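Local coordinates for protein 2,4-dihydroxyhept-2-ene-1,7-dioic acid aldolase (Kordia algicida OT-1, PDB 6BDD) that binds heme b and, as a member of the H-NOX family, probably acts as a sensor of nitric oxide or oxygen in signalling, at residues T69-F74 against L144-K149; P83-T88 against N101-E106; A158-E163 against V172-N177. One frame throughout, in Å; residues are numbered along the deposited sequence.

Interaction 1: T69-F74 against L144-K149; sequences TYAEHF and LGLMNK. With HEM (protoporphyrin IX containing Fe), chain B.
A71 and G145 meet where helices 63-81 and 140-153 cross, with A71 CB 3.8 Å from G145 CA. The axes of the two short segments approach to 7.3 Å at a crossing angle of -44°. Glycine, with no side chain to interpose, lets its backbone come up against the alanine methyl. L146, toward the heme, sets out away from the other helix, but its CG stands beside its own backbone N (chi1 -60°), and the branched end serves two partners. Its CD2 turns back to within 3.3 Å of A71 O, while CD1 lies 3.5 Å from HEM C4C. On the outer side, the extended chain of E72 passes G145 and brings its carboxylate to N148. N148 ND2 donates to E72 OE2 over 3.1 Å with an N-H...O angle of 163°; the acceptor lies close to the amide plane, and the carboxylate is turned steeply against it. With its chain bent at chi2, K149 lays its methylenes across E72 at about a right angle, CE 3.8 Å from E72 CB. K149 NZ forms its salt bridge with E152 and is 4.6 Å from E72 OE1, too far for a salt bridge with that carboxylate. The chemistry is thus divided: close packing of A71, G145 and L146 joins the helices, while at the partly exposed rim one directional bond fixes E72 and the lysine contributes mainly hydrocarbon, with probably a mild electrostatic attraction.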
loop_
_atom_site.group_PDB
_atom_site.type_symbol
_atom_site.label_atom_id
_atom_site.label_comp_id
_atom_site.label_asym_id
_atom_site.label_seq_id
_atom_site.Cartn_x
_atom_site.Cartn_y
_atom_site.Cartn_z
ATOM N N THR A 69 6.634 2.587 4.865
ATOM C CA THR A 69 7.546 1.507 5.224
ATOM C C THR A 69 6.832 0.160 5.229
ATOM O O THR A 69 7.380 -0.842 4.756
ATOM C CB THR A 69 8.177 1.787 6.589
ATOM O OG1 THR A 69 8.894 3.027 6.539
ATOM C CG2 THR A 69 9.134 0.670 6.976
ATOM N N TYR A 70 5.605 0.121 5.752
ATOM C CA TYR A 70 4.847 -1.126 5.749
ATOM C C TYR A 70 4.524 -1.571 4.328
ATOM O O TYR A 70 4.594 -2.764 4.011
ATOM C CB TYR A 70 3.566 -0.966 6.568
ATOM C CG TYR A 70 2.610 -2.129 6.434
ATOM C CD1 TYR A 70 3.045 -3.436 6.611
ATOM C CD2 TYR A 70 1.271 -1.921 6.130
ATOM C CE1 TYR A 70 2.177 -4.501 6.484
ATOM C CE2 TYR A 70 0.393 -2.981 6.004
ATOM C CZ TYR A 70 0.853 -4.269 6.184
ATOM O OH TYR A 70 -0.015 -5.330 6.059
ATOM N N ALA A 71 4.172 -0.623 3.456
ATOM C CA ALA A 71 3.845 -0.972 2.079
ATOM C C ALA A 71 5.053 -1.544 1.350
ATOM O O ALA A 71 4.924 -2.502 0.579
ATOM C CB ALA A 71 3.310 0.254 1.343
ATOM N N GLU A 72 6.235 -0.967 1.579
ATOM C CA GLU A 72 7.440 -1.484 0.940
ATOM C C GLU A 72 7.756 -2.898 1.410
ATOM O O GLU A 72 8.319 -3.692 0.649
ATOM C CB GLU A 72 8.619 -0.548 1.207
ATOM C CG GLU A 72 8.468 0.821 0.557
ATOM C CD GLU A 72 9.770 1.595 0.503
ATOM O OE1 GLU A 72 10.728 1.203 1.202
ATOM O OE2 GLU A 72 9.835 2.596 -0.241
ATOM N N HIS A 73 7.396 -3.233 2.650
ATOM C CA HIS A 73 7.554 -4.606 3.114
ATOM C C HIS A 73 6.443 -5.504 2.584
ATOM O O HIS A 73 6.686 -6.672 2.264
ATOM C CB HIS A 73 7.586 -4.653 4.641
ATOM C CG HIS A 73 7.485 -6.038 5.202
ATOM N ND1 HIS A 73 8.483 -6.977 5.051
ATOM C CD2 HIS A 73 6.498 -6.647 5.901
ATOM C CE1 HIS A 73 8.120 -8.101 5.640
ATOM N NE2 HIS A 73 6.919 -7.929 6.164
ATOM N N PHE A 74 5.221 -4.975 2.484
ATOM C CA PHE A 74 4.097 -5.780 2.017
ATOM C C PHE A 74 4.234 -6.177 0.553
ATOM O O PHE A 74 3.635 -7.175 0.138
ATOM C CB PHE A 74 2.781 -5.029 2.228
ATOM C CG PHE A 74 1.561 -5.884 2.029
ATOM C CD1 PHE A 74 1.114 -6.721 3.038
ATOM C CD2 PHE A 74 0.864 -5.853 0.832
ATOM C CE1 PHE A 74 -0.007 -7.512 2.857
ATOM C CE2 PHE A 74 -0.258 -6.641 0.645
ATOM C CZ PHE A 74 -0.693 -7.471 1.660
ATOM N N LEU A 144 2.124 4.527 -2.489
ATOM C CA LEU A 144 3.451 5.011 -2.856
ATOM C C LEU A 144 4.521 3.968 -2.559
ATOM O O LEU A 144 5.460 3.794 -3.344
ATOM C CB LEU A 144 3.753 6.318 -2.122
ATOM C CG LEU A 144 5.157 6.900 -2.303
ATOM C CD1 LEU A 144 5.441 7.174 -3.770
ATOM C CD2 LEU A 144 5.323 8.167 -1.477
ATOM N N GLY A 145 4.398 3.266 -1.431
ATOM C CA GLY A 145 5.361 2.226 -1.112
ATOM C C GLY A 145 5.314 1.068 -2.090
ATOM O O GLY A 145 6.353 0.520 -2.469
ATOM N N LEU A 146 4.108 0.676 -2.510
ATOM C CA LEU A 146 3.987 -0.373 -3.515
ATOM C C LEU A 146 4.514 0.088 -4.868
ATOM O O LEU A 146 5.074 -0.718 -5.620
ATOM C CB LEU A 146 2.532 -0.827 -3.631
ATOM C CG LEU A 146 1.896 -1.401 -2.362
ATOM C CD1 LEU A 146 0.440 -1.764 -2.609
ATOM C CD2 LEU A 146 2.673 -2.611 -1.864
ATOM N N MET A 147 4.346 1.374 -5.194
ATOM C CA MET A 147 4.928 1.912 -6.420
ATOM C C MET A 147 6.448 1.859 -6.377
ATOM O O MET A 147 7.093 1.498 -7.368
ATOM C CB MET A 147 4.459 3.349 -6.646
ATOM C CG MET A 147 3.064 3.469 -7.219
ATOM S SD MET A 147 2.448 5.160 -7.274
ATOM C CE MET A 147 0.689 4.878 -7.476
ATOM N N ASN A 148 7.039 2.227 -5.236
ATOM C CA ASN A 148 8.492 2.201 -5.105
ATOM C C ASN A 148 9.039 0.801 -5.349
ATOM O O ASN A 148 9.993 0.615 -6.113
ATOM C CB ASN A 148 8.902 2.702 -3.720
ATOM C CG ASN A 148 8.654 4.184 -3.537
ATOM O OD1 ASN A 148 8.419 4.910 -4.501
ATOM N ND2 ASN A 148 8.707 4.641 -2.291
ATOM N N LYS A 149 8.439 -0.203 -4.706
ATOM C CA LYS A 149 8.914 -1.571 -4.861
ATOM C C LYS A 149 8.525 -2.172 -6.204
ATOM O O LYS A 149 9.151 -3.146 -6.636
ATOM C CB LYS A 149 8.388 -2.440 -3.719
ATOM C CG LYS A 149 9.050 -2.157 -2.381
ATOM C CD LYS A 149 10.551 -2.395 -2.452
ATOM C CE LYS A 149 11.255 -1.868 -1.213
ATOM N NZ LYS A 149 12.726 -2.095 -1.270
HETATM C CHA HEM B . -5.104 -2.630 -1.113
HETATM C CHB HEM B . -3.772 -6.642 -3.464
HETATM C CHC HEM B . -0.878 -4.053 -6.326
HETATM C CHD HEM B . -2.663 -0.040 -4.361
HETATM C C1A HEM B . -4.919 -3.946 -1.456
HETATM C C2A HEM B . -5.378 -5.086 -0.690
HETATM C C3A HEM B . -5.012 -6.188 -1.337
HETATM C C4A HEM B . -4.308 -5.785 -2.537
HETATM C CMA HEM B . -5.290 -7.639 -0.889
HETATM C CAA HEM B . -6.158 -5.035 0.641
HETATM C CBA HEM B . -7.652 -4.946 0.350
HETATM C CGA HEM B . -8.425 -5.048 1.638
HETATM O O1A HEM B . -9.681 -5.074 1.584
HETATM O O2A HEM B . -7.784 -5.108 2.719
HETATM C C1B HEM B . -2.836 -6.285 -4.401
HETATM C C2B HEM B . -2.061 -7.214 -5.201
HETATM C C3B HEM B . -1.252 -6.493 -5.992
HETATM C C4B HEM B . -1.512 -5.098 -5.709
HETATM C CMB HEM B . -2.192 -8.752 -5.094
HETATM C CAB HEM B . -0.215 -6.947 -7.054
HETATM C CBB HEM B . -0.055 -8.206 -7.477
HETATM C C1C HEM B . -1.069 -2.741 -5.987
HETATM C C2C HEM B . -0.265 -1.631 -6.453
HETATM C C3C HEM B . -0.765 -0.517 -5.896
HETATM C C4C HEM B . -1.894 -0.906 -5.085
HETATM C CMC HEM B . 0.942 -1.791 -7.407
HETATM C CAC HEM B . -0.331 0.961 -6.027
HETATM C CBC HEM B . 0.609 1.382 -6.869
HETATM C C1D HEM B . -3.357 -0.405 -3.242
HETATM C C2D HEM B . -3.682 0.476 -2.145
HETATM C C3D HEM B . -4.360 -0.228 -1.244
HETATM C C4D HEM B . -4.477 -1.586 -1.745
HETATM C CMD HEM B . -3.311 1.972 -2.047
HETATM C CAD HEM B . -4.901 0.331 0.093
HETATM C CBD HEM B . -6.426 0.387 0.075
HETATM C CGD HEM B . -6.891 1.792 -0.214
HETATM O O1D HEM B . -6.036 2.663 -0.514
HETATM O O2D HEM B . -8.122 2.041 -0.150
HETATM N NA HEM B . -4.262 -4.403 -2.590
HETATM N NB HEM B . -2.486 -4.987 -4.730
HETATM N NC HEM B . -2.065 -2.274 -5.148
HETATM N ND HEM B . -3.849 -1.673 -2.979
HETATM FE FE HEM B . -3.311 -3.322 -3.983
#

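Interaction 2: P83-T88 against N101-E106; sequences PGLLAT and NHIHVE. With HEM (protoporphyrin IX containing Fe), chain B.
L85 reaches toward helix 99-110 and touches both H102 and I103 with its forked end. Its CG lies opposite the backbone N (chi1 -175°), which carries the two methyls into the gap between the segments. The dense part of the contact gathers round a heme vinyl group: L85 CD2 is 3.5 Å from HEM CBB, L86 CD1 approaches the same carbon equally closely, and I103 CG2 sits 3.6 Å from HEM CAB. L85 CD2 and I103 CG2 are themselves 4.4 Å apart, so the vinyl is what both approach closely. Branched aliphatic chains suit this place because their methyls fit round a small hydrocarbon group. Toward solvent the fit slackens. L85 CD1 still meets H102 CE1 at 3.6 Å, coming obliquely to the imidazole, but T88 CG2 stays 4.5 Å from H102 CE1 and E106 contributes little beyond its CG. The polar ends look elsewhere: H102 ND1 is hydrogen-bonded to Y89 OH, and E106 OE2 forms a salt bridge with K109. On the heme side of the helix, H104 starts away from 83-88 and binds the heme iron through NE2 at 2.0 Å. A histidine-bearing helix supplying the axial ligand, with apolar neighbours packed against one vinyl of the porphyrin, is the proximal heme site of the H-NOX fold.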
loop_
_atom_site.group_PDB
_atom_site.type_symbol
_atom_site.label_atom_id
_atom_site.label_comp_id
_atom_site.label_asym_id
_atom_site.label_seq_id
_atom_site.Cartn_x
_atom_site.Cartn_y
_atom_site.Cartn_z
ATOM N N PRO A 83 3.340 -14.595 -7.563
ATOM C CA PRO A 83 4.390 -14.320 -8.555
ATOM C C PRO A 83 3.895 -14.411 -9.987
ATOM O O PRO A 83 4.414 -13.695 -10.852
ATOM C CB PRO A 83 5.445 -15.391 -8.251
ATOM C CG PRO A 83 4.666 -16.517 -7.671
ATOM C CD PRO A 83 3.547 -15.888 -6.885
ATOM N N GLY A 84 2.912 -15.269 -10.264
ATOM C CA GLY A 84 2.388 -15.370 -11.616
ATOM C C GLY A 84 1.708 -14.099 -12.084
ATOM O O GLY A 84 1.774 -13.755 -13.268
ATOM N N LEU A 85 1.050 -13.386 -11.170
ATOM C CA LEU A 85 0.446 -12.107 -11.526
ATOM C C LEU A 85 1.513 -11.068 -11.853
ATOM O O LEU A 85 1.371 -10.306 -12.817
ATOM C CB LEU A 85 -0.453 -11.620 -10.391
ATOM C CG LEU A 85 -1.262 -10.346 -10.646
ATOM C CD1 LEU A 85 -2.019 -10.445 -11.960
ATOM C CD2 LEU A 85 -2.219 -10.086 -9.495
ATOM N N LEU A 86 2.589 -11.024 -11.063
ATOM C CA LEU A 86 3.673 -10.090 -11.343
ATOM C C LEU A 86 4.428 -10.468 -12.609
ATOM O O LEU A 86 4.938 -9.588 -13.312
ATOM C CB LEU A 86 4.636 -10.026 -10.157
ATOM C CG LEU A 86 4.400 -8.905 -9.145
ATOM C CD1 LEU A 86 3.219 -9.234 -8.249
ATOM C CD2 LEU A 86 5.652 -8.660 -8.320
ATOM N N ALA A 87 4.510 -11.764 -12.916
ATOM C CA ALA A 87 5.200 -12.216 -14.117
ATOM C C ALA A 87 4.479 -11.819 -15.398
ATOM O O ALA A 87 5.068 -11.936 -16.479
ATOM C CB ALA A 87 5.384 -13.735 -14.077
ATOM N N THR A 88 3.231 -11.357 -15.306
ATOM C CA THR A 88 2.511 -10.921 -16.497
ATOM C C THR A 88 3.121 -9.657 -17.092
ATOM O O THR A 88 3.018 -9.431 -18.303
ATOM C CB THR A 88 1.036 -10.686 -16.163
ATOM O OG1 THR A 88 0.546 -11.770 -15.364
ATOM C CG2 THR A 88 0.203 -10.585 -17.432
ATOM N N ASN A 101 -7.710 -1.891 -14.037
ATOM C CA ASN A 101 -8.421 -2.737 -14.987
ATOM C C ASN A 101 -7.962 -4.191 -14.979
ATOM O O ASN A 101 -8.550 -5.009 -15.692
ATOM C CB ASN A 101 -8.296 -2.165 -16.407
ATOM C CG ASN A 101 -6.853 -1.973 -16.844
ATOM O OD1 ASN A 101 -5.927 -2.520 -16.246
ATOM N ND2 ASN A 101 -6.658 -1.192 -17.900
ATOM N N HIS A 102 -6.937 -4.542 -14.200
ATOM C CA HIS A 102 -6.477 -5.926 -14.192
ATOM C C HIS A 102 -6.068 -6.406 -12.804
ATOM O O HIS A 102 -6.623 -7.388 -12.299
ATOM C CB HIS A 102 -5.306 -6.110 -15.160
ATOM C CG HIS A 102 -4.788 -7.514 -15.211
ATOM N ND1 HIS A 102 -3.473 -7.832 -14.951
ATOM C CD2 HIS A 102 -5.412 -8.684 -15.483
ATOM C CE1 HIS A 102 -3.309 -9.139 -15.065
ATOM N NE2 HIS A 102 -4.470 -9.678 -15.388
ATOM N N ILE A 103 -5.094 -5.732 -12.190
ATOM C CA ILE A 103 -4.510 -6.227 -10.943
ATOM C C ILE A 103 -5.568 -6.309 -9.850
ATOM O O ILE A 103 -5.882 -7.392 -9.342
ATOM C CB ILE A 103 -3.324 -5.347 -10.512
ATOM C CG1 ILE A 103 -2.166 -5.495 -11.501
ATOM C CG2 ILE A 103 -2.874 -5.714 -9.108
ATOM C CD1 ILE A 103 -0.939 -4.697 -11.125
ATOM N N HIS A 104 -6.135 -5.162 -9.471
ATOM C CA HIS A 104 -7.150 -5.165 -8.426
ATOM C C HIS A 104 -8.468 -5.769 -8.895
ATOM O O HIS A 104 -9.340 -6.033 -8.061
ATOM C CB HIS A 104 -7.359 -3.743 -7.895
ATOM C CG HIS A 104 -6.343 -3.326 -6.874
ATOM N ND1 HIS A 104 -6.144 -2.011 -6.513
ATOM C CD2 HIS A 104 -5.468 -4.053 -6.138
ATOM C CE1 HIS A 104 -5.192 -1.946 -5.599
ATOM N NE2 HIS A 104 -4.765 -3.172 -5.353
ATOM N N VAL A 105 -8.632 -5.999 -10.200
ATOM C CA VAL A 105 -9.739 -6.822 -10.676
ATOM C C VAL A 105 -9.541 -8.268 -10.235
ATOM O O VAL A 105 -10.470 -8.919 -9.742
ATOM C CB VAL A 105 -9.874 -6.711 -12.207
ATOM C CG1 VAL A 105 -10.703 -7.863 -12.757
ATOM C CG2 VAL A 105 -10.492 -5.377 -12.590
ATOM N N GLU A 106 -8.319 -8.787 -10.398
ATOM C CA GLU A 106 -8.015 -10.135 -9.933
ATOM C C GLU A 106 -8.095 -10.238 -8.416
ATOM O O GLU A 106 -8.487 -11.284 -7.886
ATOM C CB GLU A 106 -6.627 -10.558 -10.415
ATOM C CG GLU A 106 -6.501 -10.671 -11.925
ATOM C CD GLU A 106 -7.323 -11.810 -12.493
ATOM O OE1 GLU A 106 -7.298 -12.911 -11.904
ATOM O OE2 GLU A 106 -7.994 -11.604 -13.525
HETATM C CHA HEM B . -5.104 -2.630 -1.113
HETATM C CHB HEM B . -3.772 -6.642 -3.464
HETATM C CHC HEM B . -0.878 -4.053 -6.326
HETATM C CHD HEM B . -2.663 -0.040 -4.361
HETATM C C1A HEM B . -4.919 -3.946 -1.456
HETATM C C2A HEM B . -5.378 -5.086 -0.690
HETATM C C3A HEM B . -5.012 -6.188 -1.337
HETATM C C4A HEM B . -4.308 -5.785 -2.537
HETATM C CMA HEM B . -5.290 -7.639 -0.889
HETATM C CAA HEM B . -6.158 -5.035 0.641
HETATM C CBA HEM B . -7.652 -4.946 0.350
HETATM C CGA HEM B . -8.425 -5.048 1.638
HETATM O O1A HEM B . -9.681 -5.074 1.584
HETATM O O2A HEM B . -7.784 -5.108 2.719
HETATM C C1B HEM B . -2.836 -6.285 -4.401
HETATM C C2B HEM B . -2.061 -7.214 -5.201
HETATM C C3B HEM B . -1.252 -6.493 -5.992
HETATM C C4B HEM B . -1.512 -5.098 -5.709
HETATM C CMB HEM B . -2.192 -8.752 -5.094
HETATM C CAB HEM B . -0.215 -6.947 -7.054
HETATM C CBB HEM B . -0.055 -8.206 -7.477
HETATM C C1C HEM B . -1.069 -2.741 -5.987
HETATM C C2C HEM B . -0.265 -1.631 -6.453
HETATM C C3C HEM B . -0.765 -0.517 -5.896
HETATM C C4C HEM B . -1.894 -0.906 -5.085
HETATM C CMC HEM B . 0.942 -1.791 -7.407
HETATM C CAC HEM B . -0.331 0.961 -6.027
HETATM C CBC HEM B . 0.609 1.382 -6.869
HETATM C C1D HEM B . -3.357 -0.405 -3.242
HETATM C C2D HEM B . -3.682 0.476 -2.145
HETATM C C3D HEM B . -4.360 -0.228 -1.244
HETATM C C4D HEM B . -4.477 -1.586 -1.745
HETATM C CMD HEM B . -3.311 1.972 -2.047
HETATM C CAD HEM B . -4.901 0.331 0.093
HETATM C CBD HEM B . -6.426 0.387 0.075
HETATM C CGD HEM B . -6.891 1.792 -0.214
HETATM O O1D HEM B . -6.036 2.663 -0.514
HETATM O O2D HEM B . -8.122 2.041 -0.150
HETATM N NA HEM B . -4.262 -4.403 -2.590
HETATM N NB HEM B . -2.486 -4.987 -4.730
HETATM N NC HEM B . -2.065 -2.274 -5.148
HETATM N ND HEM B . -3.849 -1.673 -2.979
HETATM FE FE HEM B . -3.311 -3.322 -3.983
#

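Interaction 3: A158-E163 against V172-N177; sequences AEIILE and VKFIIN
A beta hairpin joins strands 158-164 and 171-178, and its two arms pair in antiparallel register from E159 opposite N177 to E163 opposite K173. Hydrogen-bonded pairs alternate with non-hydrogen-bonded ones, and the backbone bonds come in couples. I175 N donates to I161 O over 2.8 Å almost straight, at 177°, and the pair nearer the turn includes a bond of 2.7 Å from K173 N to E163 O. CA-H...O contacts supplement them: I175 O, already bonded to I161 N, also lies close to I160 CA.

On the face carrying I160, L162, F174 and I176, the phenyl ring is the centrepiece. L162 places CG over one face of the F174 ring in a CH-pi contact, 23° off the ring normal, and its CD1 comes 3.5 Å from F174 CE2. I160 meets the ring differently, with CG2 at the edge, 3.8 Å from F174 CD2. Within the four-stranded antiparallel sheet of this H-NOX protein, 171-178 is an inner strand that also bonds to 128-134, whereas 158-164 is outermost within the chain. The apolar face of the hairpin packs on helix 140-153 through M147 and F151, which accounts for its aliphatic and aromatic residues.

The other face is more polar. E163 and K173 run next to each other, but E163 OE1 is 4.5 Å from K173 NZ, too far for a direct salt bridge. A water links them, donating to E163 OE1 at 2.8 Å and accepting from K173 NZ at 3.0 Å. I175 takes an unusual chi2 of 122°, which lays its CD1 against the carboxylate, 3.5 Å from E163 OE2. Here beta-branched I161 and I175 suit extended backbone, while the charged chains can reach solvent.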
loop_
_atom_site.group_PDB
_atom_site.type_symbol
_atom_site.label_atom_id
_atom_site.label_comp_id
_atom_site.label_asym_id
_atom_site.label_seq_id
_atom_site.Cartn_x
_atom_site.Cartn_y
_atom_site.Cartn_z
ATOM N N ALA A 158 12.056 5.625 -9.701
ATOM C CA ALA A 158 11.218 6.683 -10.243
ATOM C C ALA A 158 11.051 7.792 -9.219
ATOM O O ALA A 158 11.061 7.553 -8.008
ATOM C CB ALA A 158 9.844 6.151 -10.662
ATOM N N GLU A 159 10.906 9.014 -9.725
ATOM C CA GLU A 159 10.469 10.146 -8.920
ATOM C C GLU A 159 8.947 10.188 -8.954
ATOM O O GLU A 159 8.348 10.264 -10.033
ATOM C CB GLU A 159 11.059 11.453 -9.447
ATOM C CG GLU A 159 10.304 12.698 -9.002
ATOM C CD GLU A 159 10.593 13.901 -9.878
ATOM O OE1 GLU A 159 10.120 13.925 -11.034
ATOM O OE2 GLU A 159 11.296 14.822 -9.411
ATOM N N ILE A 160 8.324 10.121 -7.782
ATOM C CA ILE A 160 6.871 10.076 -7.665
ATOM C C ILE A 160 6.431 11.247 -6.798
ATOM O O ILE A 160 6.762 11.305 -5.608
ATOM C CB ILE A 160 6.386 8.740 -7.082
ATOM C CG1 ILE A 160 6.970 7.574 -7.884
ATOM C CG2 ILE A 160 4.864 8.682 -7.082
ATOM C CD1 ILE A 160 6.595 6.213 -7.352
ATOM N N ILE A 161 5.689 12.176 -7.396
ATOM C CA ILE A 161 5.205 13.369 -6.713
ATOM C C ILE A 161 3.725 13.187 -6.413
ATOM O O ILE A 161 2.953 12.765 -7.284
ATOM C CB ILE A 161 5.447 14.629 -7.560
ATOM C CG1 ILE A 161 6.945 14.823 -7.805
ATOM C CG2 ILE A 161 4.847 15.856 -6.887
ATOM C CD1 ILE A 161 7.261 15.827 -8.893
ATOM N N LEU A 162 3.328 13.500 -5.183
ATOM C CA LEU A 162 1.947 13.371 -4.738
ATOM C C LEU A 162 1.355 14.762 -4.554
ATOM O O LEU A 162 1.909 15.583 -3.816
ATOM C CB LEU A 162 1.860 12.575 -3.434
ATOM C CG LEU A 162 1.805 11.048 -3.541
ATOM C CD1 LEU A 162 3.124 10.480 -4.047
ATOM C CD2 LEU A 162 1.435 10.432 -2.200
ATOM N N GLU A 163 0.238 15.023 -5.230
ATOM C CA GLU A 163 -0.493 16.279 -5.105
ATOM C C GLU A 163 -1.884 15.960 -4.576
ATOM O O GLU A 163 -2.693 15.342 -5.277
ATOM C CB GLU A 163 -0.569 17.012 -6.444
ATOM C CG GLU A 163 0.775 17.461 -6.989
ATOM C CD GLU A 163 0.643 18.288 -8.252
ATOM O OE1 GLU A 163 -0.499 18.470 -8.727
ATOM O OE2 GLU A 163 1.678 18.754 -8.772
ATOM N N VAL A 172 -5.758 11.972 -4.502
ATOM C CA VAL A 172 -4.362 12.360 -4.658
ATOM C C VAL A 172 -3.940 12.115 -6.099
ATOM O O VAL A 172 -4.173 11.030 -6.643
ATOM C CB VAL A 172 -3.442 11.588 -3.692
ATOM C CG1 VAL A 172 -1.988 11.977 -3.913
ATOM C CG2 VAL A 172 -3.851 11.834 -2.246
ATOM N N LYS A 173 -3.318 13.119 -6.712
ATOM C CA LYS A 173 -2.759 12.986 -8.050
ATOM C C LYS A 173 -1.324 12.483 -7.942
ATOM O O LYS A 173 -0.480 13.128 -7.307
ATOM C CB LYS A 173 -2.808 14.319 -8.796
ATOM C CG LYS A 173 -2.065 14.309 -10.122
ATOM C CD LYS A 173 -1.810 15.718 -10.626
ATOM C CE LYS A 173 -2.778 16.092 -11.734
ATOM N NZ LYS A 173 -2.187 17.082 -12.677
ATOM N N PHE A 174 -1.053 11.335 -8.555
ATOM C CA PHE A 174 0.279 10.745 -8.581
ATOM C C PHE A 174 0.956 11.116 -9.895
ATOM O O PHE A 174 0.449 10.786 -10.972
ATOM C CB PHE A 174 0.209 9.224 -8.436
ATOM C CG PHE A 174 0.079 8.748 -7.016
ATOM C CD1 PHE A 174 -1.143 8.791 -6.365
ATOM C CD2 PHE A 174 1.175 8.242 -6.341
ATOM C CE1 PHE A 174 -1.264 8.344 -5.061
ATOM C CE2 PHE A 174 1.060 7.792 -5.038
ATOM C CZ PHE A 174 -0.161 7.845 -4.397
ATOM N N ILE A 175 2.093 11.799 -9.806
ATOM C CA ILE A 175 2.913 12.125 -10.967
ATOM C C ILE A 175 4.163 11.261 -10.886
ATOM O O ILE A 175 5.037 11.492 -10.041
ATOM C CB ILE A 175 3.265 13.616 -11.030
ATOM C CG1 ILE A 175 1.994 14.458 -11.158
ATOM C CG2 ILE A 175 4.201 13.891 -12.197
ATOM C CD1 ILE A 175 1.817 15.468 -10.048
ATOM N N ILE A 176 4.250 10.263 -11.762
ATOM C CA ILE A 176 5.312 9.267 -11.733
ATOM C C ILE A 176 6.221 9.488 -12.933
ATOM O O ILE A 176 5.746 9.566 -14.073
ATOM C CB ILE A 176 4.737 7.839 -11.730
ATOM C CG1 ILE A 176 3.758 7.666 -10.565
ATOM C CG2 ILE A 176 5.855 6.816 -11.652
ATOM C CD1 ILE A 176 2.775 6.531 -10.754
ATOM N N ASN A 177 7.523 9.592 -12.676
ATOM C CA ASN A 177 8.529 9.774 -13.720
ATOM C C ASN A 177 9.664 8.793 -13.464
ATOM O O ASN A 177 10.409 8.941 -12.490
ATOM C CB ASN A 177 9.048 11.212 -13.744
ATOM C CG ASN A 177 8.005 12.202 -14.222
ATOM O OD1 ASN A 177 7.595 13.095 -13.481
ATOM N ND2 ASN A 177 7.572 12.050 -15.468
HETATM O O HOH W 1 -0.215 18.919 -11.476
#

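In the fold
Interactions 1 and 2 both touch the heme, although their centres lie about 17 Å apart and their nearest atoms about 6 Å apart. L146 of the first and H104 of the second take opposite faces of the porphyrin, and their side chains come within about 6 Å. Interaction 3 touches interaction 1 directly: M147 SD lies 3.5 Å from F174 CD2, and I160 packs on L144, M147 and N148, so helix 140-153 is sandwiched between the hairpin and helix 63-81. The F174 side chain is itself about 7 Å from the heme and about 3 Å from that of heme-binding Y133. Interactions 2 and 3 do not meet, their nearest atoms being about 11 Å apart.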